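Phosphodiesterase (Candida albicans, PDB 6CPU) is a mostly helical phosphodiesterase of the HD clan that binds a zinc ion together with a magnesium ion. Local coordinates at residues Q92-H97 / I260-D265; H97-M102 / I161-T166; Q182-Y187 / V390-W395. One frame throughout, in Å; residues are numbered along the deposited sequence.

Contact 1 of 3, residues Q92-H97 / I260-D265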
# COMPACT_ATOMS: atom_id res chain seq x y z
N GLN A 92 7.59 -2.57 -18.96
CA GLN A 92 8.57 -3.14 -18.03
C GLN A 92 8.55 -2.45 -16.65
O GLN A 92 8.64 -3.13 -15.61
CB GLN A 92 9.96 -3.03 -18.66
CG GLN A 92 11.05 -3.85 -18.02
CD GLN A 92 12.42 -3.57 -18.62
OE1 GLN A 92 12.72 -2.44 -19.03
NE2 GLN A 92 13.24 -4.59 -18.67
N PHE A 93 8.48 -1.13 -16.64
CA PHE A 93 8.59 -0.35 -15.41
C PHE A 93 7.26 -0.22 -14.70
O PHE A 93 7.16 -0.52 -13.51
CB PHE A 93 9.15 1.06 -15.66
CG PHE A 93 9.31 1.86 -14.39
CD1 PHE A 93 10.35 1.60 -13.52
CD2 PHE A 93 8.40 2.84 -14.06
CE1 PHE A 93 10.49 2.31 -12.35
CE2 PHE A 93 8.53 3.57 -12.88
CZ PHE A 93 9.59 3.31 -12.03
N PHE A 94 6.24 0.26 -15.40
CA PHE A 94 4.95 0.53 -14.75
C PHE A 94 4.13 -0.72 -14.51
O PHE A 94 3.26 -0.69 -13.66
CB PHE A 94 4.14 1.56 -15.53
CG PHE A 94 4.80 2.91 -15.59
CD1 PHE A 94 4.72 3.78 -14.52
CD2 PHE A 94 5.54 3.28 -16.70
CE1 PHE A 94 5.34 5.03 -14.58
CE2 PHE A 94 6.18 4.51 -16.75
CZ PHE A 94 6.08 5.38 -15.70
N PHE A 95 4.38 -1.79 -15.24
CA PHE A 95 3.55 -3.01 -15.12
C PHE A 95 4.35 -4.27 -14.78
O PHE A 95 3.95 -5.40 -15.07
CB PHE A 95 2.64 -3.14 -16.35
CG PHE A 95 1.71 -1.98 -16.48
CD1 PHE A 95 0.63 -1.83 -15.61
CD2 PHE A 95 1.94 -0.98 -17.42
CE1 PHE A 95 -0.19 -0.73 -15.68
CE2 PHE A 95 1.11 0.12 -17.50
CZ PHE A 95 0.03 0.25 -16.64
N THR A 96 5.46 -4.04 -14.08
CA THR A 96 6.32 -5.09 -13.57
C THR A 96 5.51 -6.13 -12.77
O THR A 96 5.70 -7.34 -12.91
CB THR A 96 7.49 -4.48 -12.70
OG1 THR A 96 8.36 -5.52 -12.26
CG2 THR A 96 6.98 -3.71 -11.48
N HIS A 97 4.55 -5.63 -12.00
CA HIS A 97 3.73 -6.45 -11.10
C HIS A 97 2.80 -7.45 -11.79
O HIS A 97 2.22 -8.29 -11.11
CB HIS A 97 2.91 -5.54 -10.18
CG HIS A 97 1.92 -4.68 -10.90
ND1 HIS A 97 2.28 -3.53 -11.57
CD2 HIS A 97 0.57 -4.78 -11.03
CE1 HIS A 97 1.21 -2.98 -12.11
NE2 HIS A 97 0.15 -3.69 -11.76
N ILE A 260 -1.55 7.93 -7.66
CA ILE A 260 -2.18 6.96 -6.77
C ILE A 260 -2.37 5.60 -7.43
O ILE A 260 -2.25 4.56 -6.77
CB ILE A 260 -3.52 7.50 -6.21
CG1 ILE A 260 -3.25 8.76 -5.40
CG2 ILE A 260 -4.21 6.45 -5.34
CD1 ILE A 260 -4.44 9.69 -5.33
N PHE A 261 -2.67 5.59 -8.73
CA PHE A 261 -2.74 4.32 -9.47
C PHE A 261 -1.40 3.60 -9.44
O PHE A 261 -1.34 2.38 -9.26
CB PHE A 261 -3.17 4.53 -10.93
CG PHE A 261 -4.64 4.42 -11.15
CD1 PHE A 261 -5.49 5.47 -10.86
CD2 PHE A 261 -5.18 3.26 -11.71
CE1 PHE A 261 -6.85 5.38 -11.09
CE2 PHE A 261 -6.54 3.16 -11.94
CZ PHE A 261 -7.38 4.21 -11.62
N ILE A 262 -0.32 4.36 -9.62
CA ILE A 262 1.04 3.84 -9.56
C ILE A 262 1.33 3.25 -8.18
O ILE A 262 1.89 2.16 -8.10
CB ILE A 262 2.11 4.95 -9.83
CG1 ILE A 262 2.12 5.45 -11.29
CG2 ILE A 262 3.50 4.51 -9.40
CD1 ILE A 262 1.41 4.63 -12.31
N VAL A 263 0.92 3.94 -7.12
CA VAL A 263 1.09 3.43 -5.75
C VAL A 263 0.29 2.14 -5.56
O VAL A 263 0.83 1.15 -5.06
CB VAL A 263 0.64 4.46 -4.68
CG1 VAL A 263 0.60 3.82 -3.30
CG2 VAL A 263 1.57 5.67 -4.67
N ARG A 264 -0.98 2.15 -5.96
CA ARG A 264 -1.82 0.95 -5.83
C ARG A 264 -1.18 -0.25 -6.52
O ARG A 264 -1.16 -1.37 -5.98
CB ARG A 264 -3.23 1.20 -6.37
CG ARG A 264 -4.16 0.02 -6.24
CD ARG A 264 -5.54 0.34 -6.75
NE ARG A 264 -5.62 0.26 -8.22
CZ ARG A 264 -6.75 0.38 -8.91
NH1 ARG A 264 -7.89 0.66 -8.31
NH2 ARG A 264 -6.73 0.23 -10.23
N ASP A 265 -0.60 -0.01 -7.70
CA ASP A 265 0.09 -1.05 -8.47
C ASP A 265 1.33 -1.66 -7.77
O ASP A 265 1.77 -2.75 -8.17
CB ASP A 265 0.51 -0.52 -9.86
CG ASP A 265 -0.68 -0.34 -10.82
OD1 ASP A 265 -1.78 -0.86 -10.54
OD2 ASP A 265 -0.49 0.34 -11.87
O HOH W 1 1.90 1.25 -12.29
O HOH W 2 -2.29 -2.76 -12.56
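His97 and Asp265 are brought together by their first torsions: CG of His97 lies between its own backbone N and carbonyl carbon (chi1 64°), while CG of Asp265 is anti to the carbonyl carbon (chi1 -73°). The imidazole is thereby laid against the end of the opposite segment. One ring face receives the backbone carbonyl of Asp265, whose O is 3.3 Å from His97 CG and sits toward the ring's rim. Farther out, His97 CE1 meets Asp265 CB at 3.4 Å, and the carboxylate plane is tilted 28° from the ring. A flat ring with nitrogens on its rim suits this place, for it packs through a face and still uses its edge for polar contacts.

No direct hydrogen bond joins the segments; two waters do the work. One lies at the edge of the imidazole, 2.7 Å from His97 NE2, and donates to Asp265 OD1 at 2.8 Å. The other donates to Phe94 O at 2.7 Å and to Asp265 OD2 at 2.6 Å. It thus gives a donor to a carbonyl near the end of helix 84-94, where Phe95 is the first residue to leave helical geometry. Thr36 also hydrogen-bonds to Asp265 OD1, so both carboxylate oxygens of this buried acid are engaged.

Beside it lies an apolar patch. Phe94 CD1 touches Ile262 CD1 at 4.1 Å, and Phe93 places its CD2 over the centre of the Phe94 ring; large apolar side chains suit this buried spot.

The contact thus joins the end of helix 84-94 to the end of helix 253-264. Helix 25-34 packs against Phe95, Ile262 and Asp265, and helix 377-394 lies against Phe93, Ile262 and Val263.

Contact 2 of 3, residues H97-M102 / I161-T166; sequences HLNILM and IIPTMT
Asn99 presses against three successive residues, Ile161, Ile162 and Pro163. The backbone O of Asn99 lies 3.4 Å from Ile161 CG2, and its CB is also near that methyl. A CA-H...O contact runs the other way, Asn99 CA to Ile161 O at 3.6 Å and nearly straight (160° at the hydrogen). The amide oxygen is carried past Ile161 by a first torsion of -46°, which puts CG anti to the carbonyl carbon; OD1 then rests 3.5 Å from Pro163 CD and 3.8 Å from Ile162 CG2. The Asn99 and Pro163 side chains cross at about a right angle.

Next to this cluster, Leu101 CB packs on Ile161 CD1 at 4.0 Å. A water sits 2.8 Å from Ile100 O and 2.7 Å from Ile161 O. More acceptors surround it than it has protons to give, so its bonds to these two carbonyls may not all be made at once.

Asn99 is also where the backbone turns into the sheet. Its phi and psi are both positive, in the left-handed helical region that asparagine tolerates better than most residues. Strand 100-103, which follows, is an outermost strand of a parallel four-stranded sheet, and backbone hydrogen bonds pair Asn99 with Ile46, and Leu101 with Ile46 and Ile48. On the partner segment, Ile161 and Ile162 both face a single residue slightly earlier in the chain, which fits a classic beta bulge.

Farther out, helix 110-124 packs over this cluster: Leu124 touches Asn99 and Ile162, and Leu113 touches Leu101. Beyond Pro163, whose rigid ring holds CD against Asn99 OD1, Thr164 takes the N-cap position of helix 165-173, its OG1 accepting a hydrogen bond from Tyr167 N.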
# COMPACT_ATOMS: atom_id res chain seq x y z
N HIS A 97 4.55 -5.63 -12.00
CA HIS A 97 3.73 -6.45 -11.10
C HIS A 97 2.80 -7.45 -11.79
O HIS A 97 2.22 -8.29 -11.11
CB HIS A 97 2.91 -5.54 -10.18
CG HIS A 97 1.92 -4.68 -10.90
ND1 HIS A 97 2.28 -3.53 -11.57
CD2 HIS A 97 0.57 -4.78 -11.03
CE1 HIS A 97 1.21 -2.98 -12.11
NE2 HIS A 97 0.15 -3.69 -11.76
N LEU A 98 2.66 -7.37 -13.12
CA LEU A 98 1.70 -8.18 -13.87
C LEU A 98 2.22 -9.41 -14.64
O LEU A 98 1.47 -9.97 -15.45
CB LEU A 98 0.92 -7.28 -14.83
CG LEU A 98 0.03 -6.23 -14.17
CD1 LEU A 98 -0.68 -5.40 -15.24
CD2 LEU A 98 -0.99 -6.88 -13.25
N ASN A 99 3.46 -9.82 -14.43
CA ASN A 99 3.99 -11.07 -15.04
C ASN A 99 3.86 -11.09 -16.56
O ASN A 99 3.25 -12.00 -17.13
CB ASN A 99 3.31 -12.30 -14.46
CG ASN A 99 3.22 -12.23 -12.96
OD1 ASN A 99 4.25 -12.24 -12.28
ND2 ASN A 99 1.99 -12.13 -12.44
N ILE A 100 4.41 -10.06 -17.20
CA ILE A 100 4.23 -9.85 -18.64
C ILE A 100 5.43 -10.35 -19.44
O ILE A 100 6.58 -10.08 -19.06
CB ILE A 100 3.99 -8.36 -18.95
CG1 ILE A 100 2.62 -7.91 -18.42
CG2 ILE A 100 4.11 -8.08 -20.44
CD1 ILE A 100 2.44 -6.41 -18.30
N LEU A 101 5.15 -11.07 -20.52
CA LEU A 101 6.12 -11.35 -21.59
C LEU A 101 5.75 -10.53 -22.83
O LEU A 101 4.61 -10.60 -23.29
CB LEU A 101 6.09 -12.82 -21.97
CG LEU A 101 7.10 -13.25 -23.03
CD1 LEU A 101 8.52 -12.92 -22.58
CD2 LEU A 101 6.95 -14.72 -23.31
N MET A 102 6.69 -9.75 -23.35
CA MET A 102 6.47 -8.94 -24.54
C MET A 102 7.11 -9.61 -25.75
O MET A 102 8.27 -10.02 -25.69
CB MET A 102 7.08 -7.55 -24.36
CG MET A 102 6.36 -6.69 -23.33
SD MET A 102 7.07 -5.05 -23.14
CE MET A 102 8.50 -5.38 -22.13
N ILE A 161 9.80 -13.95 -16.54
CA ILE A 161 8.49 -13.30 -16.45
C ILE A 161 8.11 -12.81 -15.05
O ILE A 161 7.50 -11.74 -14.91
CB ILE A 161 7.43 -14.28 -17.00
CG1 ILE A 161 7.55 -14.39 -18.52
CG2 ILE A 161 6.02 -13.87 -16.61
CD1 ILE A 161 6.80 -15.57 -19.12
N ILE A 162 8.42 -13.57 -14.02
CA ILE A 162 7.91 -13.26 -12.70
C ILE A 162 8.93 -12.47 -11.89
O ILE A 162 10.04 -12.95 -11.67
CB ILE A 162 7.57 -14.55 -11.92
CG1 ILE A 162 6.60 -15.42 -12.71
CG2 ILE A 162 7.02 -14.19 -10.55
CD1 ILE A 162 6.46 -16.82 -12.14
N PRO A 163 8.56 -11.27 -11.42
CA PRO A 163 9.54 -10.47 -10.70
C PRO A 163 9.69 -10.91 -9.24
O PRO A 163 8.75 -11.42 -8.63
CB PRO A 163 8.93 -9.07 -10.76
CG PRO A 163 7.47 -9.33 -10.72
CD PRO A 163 7.29 -10.55 -11.58
N THR A 164 10.89 -10.75 -8.72
CA THR A 164 11.16 -11.01 -7.32
C THR A 164 11.47 -9.70 -6.63
O THR A 164 11.75 -8.67 -7.28
CB THR A 164 12.36 -11.92 -7.14
OG1 THR A 164 13.54 -11.24 -7.57
CG2 THR A 164 12.18 -13.21 -7.90
N MET A 165 11.44 -9.73 -5.30
CA MET A 165 11.74 -8.54 -4.51
C MET A 165 13.13 -8.00 -4.81
O MET A 165 13.30 -6.77 -4.99
CB MET A 165 11.61 -8.86 -3.02
CG MET A 165 10.16 -9.02 -2.58
SD MET A 165 10.07 -9.72 -0.91
CE MET A 165 10.60 -8.31 0.04
N THR A 166 14.13 -8.88 -4.87
CA THR A 166 15.51 -8.43 -5.14
C THR A 166 15.65 -7.82 -6.54
O THR A 166 16.39 -6.84 -6.72
CB THR A 166 16.58 -9.52 -4.93
OG1 THR A 166 16.28 -10.67 -5.73
CG2 THR A 166 16.65 -9.90 -3.45
O HOH W 3 7.76 -9.66 -16.58

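Contact 3 of 3, residues Q182-Y187 / V390-W395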
# COMPACT_ATOMS: atom_id res chain seq x y z
N GLN A 182 13.58 9.46 -18.82
CA GLN A 182 12.72 8.84 -19.82
C GLN A 182 11.44 8.28 -19.16
O GLN A 182 10.35 8.44 -19.69
CB GLN A 182 13.48 7.75 -20.58
CG GLN A 182 12.83 7.29 -21.88
CD GLN A 182 12.77 8.36 -22.96
OE1 GLN A 182 12.14 8.18 -24.00
NE2 GLN A 182 13.42 9.49 -22.71
N LEU A 183 11.59 7.63 -18.00
CA LEU A 183 10.40 7.17 -17.25
C LEU A 183 9.52 8.33 -16.80
O LEU A 183 8.30 8.20 -16.82
CB LEU A 183 10.81 6.34 -16.02
CG LEU A 183 11.42 4.99 -16.38
CD1 LEU A 183 11.95 4.32 -15.14
CD2 LEU A 183 10.42 4.07 -17.08
N ILE A 184 10.13 9.44 -16.38
CA ILE A 184 9.39 10.65 -15.99
C ILE A 184 8.60 11.17 -17.20
O ILE A 184 7.45 11.59 -17.07
CB ILE A 184 10.33 11.74 -15.42
CG1 ILE A 184 10.87 11.32 -14.05
CG2 ILE A 184 9.60 13.08 -15.27
CD1 ILE A 184 11.97 12.20 -13.50
N TYR A 185 9.25 11.14 -18.36
CA TYR A 185 8.63 11.57 -19.61
C TYR A 185 7.41 10.72 -19.96
O TYR A 185 6.37 11.24 -20.32
CB TYR A 185 9.67 11.51 -20.73
CG TYR A 185 9.07 11.62 -22.11
CD1 TYR A 185 8.98 10.52 -22.95
CD2 TYR A 185 8.59 12.84 -22.58
CE1 TYR A 185 8.43 10.62 -24.22
CE2 TYR A 185 8.04 12.95 -23.84
CZ TYR A 185 7.96 11.85 -24.65
OH TYR A 185 7.41 11.98 -25.91
N LEU A 186 7.55 9.41 -19.81
CA LEU A 186 6.46 8.48 -20.07
C LEU A 186 5.34 8.61 -19.04
O LEU A 186 4.18 8.50 -19.38
CB LEU A 186 6.99 7.05 -20.14
CG LEU A 186 7.96 6.72 -21.28
CD1 LEU A 186 8.63 5.37 -21.09
CD2 LEU A 186 7.24 6.75 -22.62
N TYR A 187 5.70 8.88 -17.79
CA TYR A 187 4.71 9.13 -16.75
C TYR A 187 3.86 10.36 -17.12
O TYR A 187 2.63 10.31 -17.10
CB TYR A 187 5.40 9.36 -15.42
CG TYR A 187 4.48 9.76 -14.29
CD1 TYR A 187 3.46 8.91 -13.86
CD2 TYR A 187 4.66 10.96 -13.62
CE1 TYR A 187 2.62 9.28 -12.82
CE2 TYR A 187 3.83 11.33 -12.59
CZ TYR A 187 2.81 10.49 -12.19
OH TYR A 187 1.99 10.86 -11.16
N VAL A 390 8.62 4.87 -6.87
CA VAL A 390 7.41 5.68 -6.95
C VAL A 390 7.71 7.19 -6.96
O VAL A 390 7.45 7.85 -7.97
CB VAL A 390 6.41 5.32 -5.83
CG1 VAL A 390 5.19 6.22 -5.91
CG2 VAL A 390 6.00 3.87 -5.94
N LEU A 391 8.26 7.72 -5.88
CA LEU A 391 8.36 9.19 -5.74
C LEU A 391 9.41 9.81 -6.66
O LEU A 391 9.19 10.91 -7.17
CB LEU A 391 8.60 9.59 -4.28
CG LEU A 391 7.51 9.24 -3.26
CD1 LEU A 391 7.96 9.59 -1.86
CD2 LEU A 391 6.19 9.94 -3.59
N ARG A 392 10.53 9.12 -6.89
CA ARG A 392 11.59 9.65 -7.78
C ARG A 392 11.07 9.91 -9.19
O ARG A 392 11.50 10.86 -9.85
CB ARG A 392 12.80 8.70 -7.83
CG ARG A 392 13.96 9.17 -8.71
CD ARG A 392 14.59 10.45 -8.17
NE ARG A 392 15.56 11.03 -9.10
CZ ARG A 392 15.28 11.86 -10.11
NH1 ARG A 392 14.03 12.23 -10.40
NH2 ARG A 392 16.29 12.32 -10.85
N ILE A 393 10.15 9.05 -9.64
CA ILE A 393 9.52 9.18 -10.96
C ILE A 393 8.26 10.06 -10.92
O ILE A 393 8.11 10.95 -11.75
CB ILE A 393 9.17 7.78 -11.53
CG1 ILE A 393 10.43 6.90 -11.61
CG2 ILE A 393 8.46 7.88 -12.88
CD1 ILE A 393 11.62 7.52 -12.30
N CYS A 394 7.37 9.82 -9.96
CA CYS A 394 6.07 10.49 -9.92
C CYS A 394 6.05 11.88 -9.27
O CYS A 394 5.22 12.70 -9.62
CB CYS A 394 5.06 9.63 -9.19
SG CYS A 394 4.74 8.09 -10.04
N TRP A 395 6.95 12.12 -8.32
CA TRP A 395 6.90 13.33 -7.49
C TRP A 395 8.30 13.75 -7.02
O TRP A 395 8.52 13.99 -5.83
CB TRP A 395 5.96 13.08 -6.30
CG TRP A 395 5.25 14.28 -5.76
CD1 TRP A 395 5.51 15.60 -6.04
CD2 TRP A 395 4.18 14.28 -4.82
NE1 TRP A 395 4.66 16.41 -5.33
CE2 TRP A 395 3.83 15.62 -4.57
CE3 TRP A 395 3.47 13.27 -4.16
CZ2 TRP A 395 2.80 15.98 -3.68
CZ3 TRP A 395 2.45 13.63 -3.28
CH2 TRP A 395 2.13 14.97 -3.05
O HOH W 4 2.36 13.09 -9.85
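Two helices, 177-193 and 377-394, cross in a compact helix-helix packing whose centre is the pair Ile184 and Ile393. Their short segments approach to 9.3 Å between axes at a crossing angle of -69°, and Ile184 CA is only 5.2 Å from Ile393 CA. Aliphatic side chains fit such a crossing: Leu183 CB meets the methyl Ile393 CD1 at 4.0 Å. Ile184 packs on the backbone instead, its CG1 3.6 Å from Ile393 O. At the rim, Arg392 bends at its second torsion and brings NH1 to 3.7 Å from Ile184 CD1, a van der Waals contact of a guanidinium that also has a long, weak ion pair with Glu177.

Tyr187 supplies the other half. With CG anti to the backbone N (chi1 174°), its ring reaches out over the end of helix 377-394. Cys394 SG stands over one face, 3.9 Å from the Tyr187 ring centroid and 22° off the normal, a sulfur-aromatic contact. Cysteine is small enough to let the ring come so near its backbone. At the ring's edge, in its plane, a water is 2.6 Å from Tyr187 OH and donates to Cys394 O. Phe259 of helix 253-264 packs on both Tyr187 and Cys394.

Cohesion here comes from apolar packing and a polarisable sulfur, with no direct hydrogen bond between the segments. The water joins the phenol oxygen to Cys394 O, whereas the buried Arg392 O has no partner in the model, a cost in stability that the surrounding packing probably has to repay.

In the fold
Along the chain the segments run 92-97, 97-102, 161-166, 182-187, 260-265 and 390-395. Contacts 1 and 2 share His97, where helix 84-94 gives way to strand 100-103, and their centres are about 12 Å apart. Contact 1 is about 11 Å from contact 3, centre to centre, and touches it through Phe93, which packs on Leu183 and Ile393, and through Ile262 beside Cys394. The centres of contacts 2 and 3 lie about 20 Å apart, with about 10 Å between nearest atoms. Contact 1 is therefore the middle link between the small parallel sheet at contact 2 and the crossed helices of contact 3, whose segment 390-395 belongs to the part of the chain shared by the phosphodiesterase family.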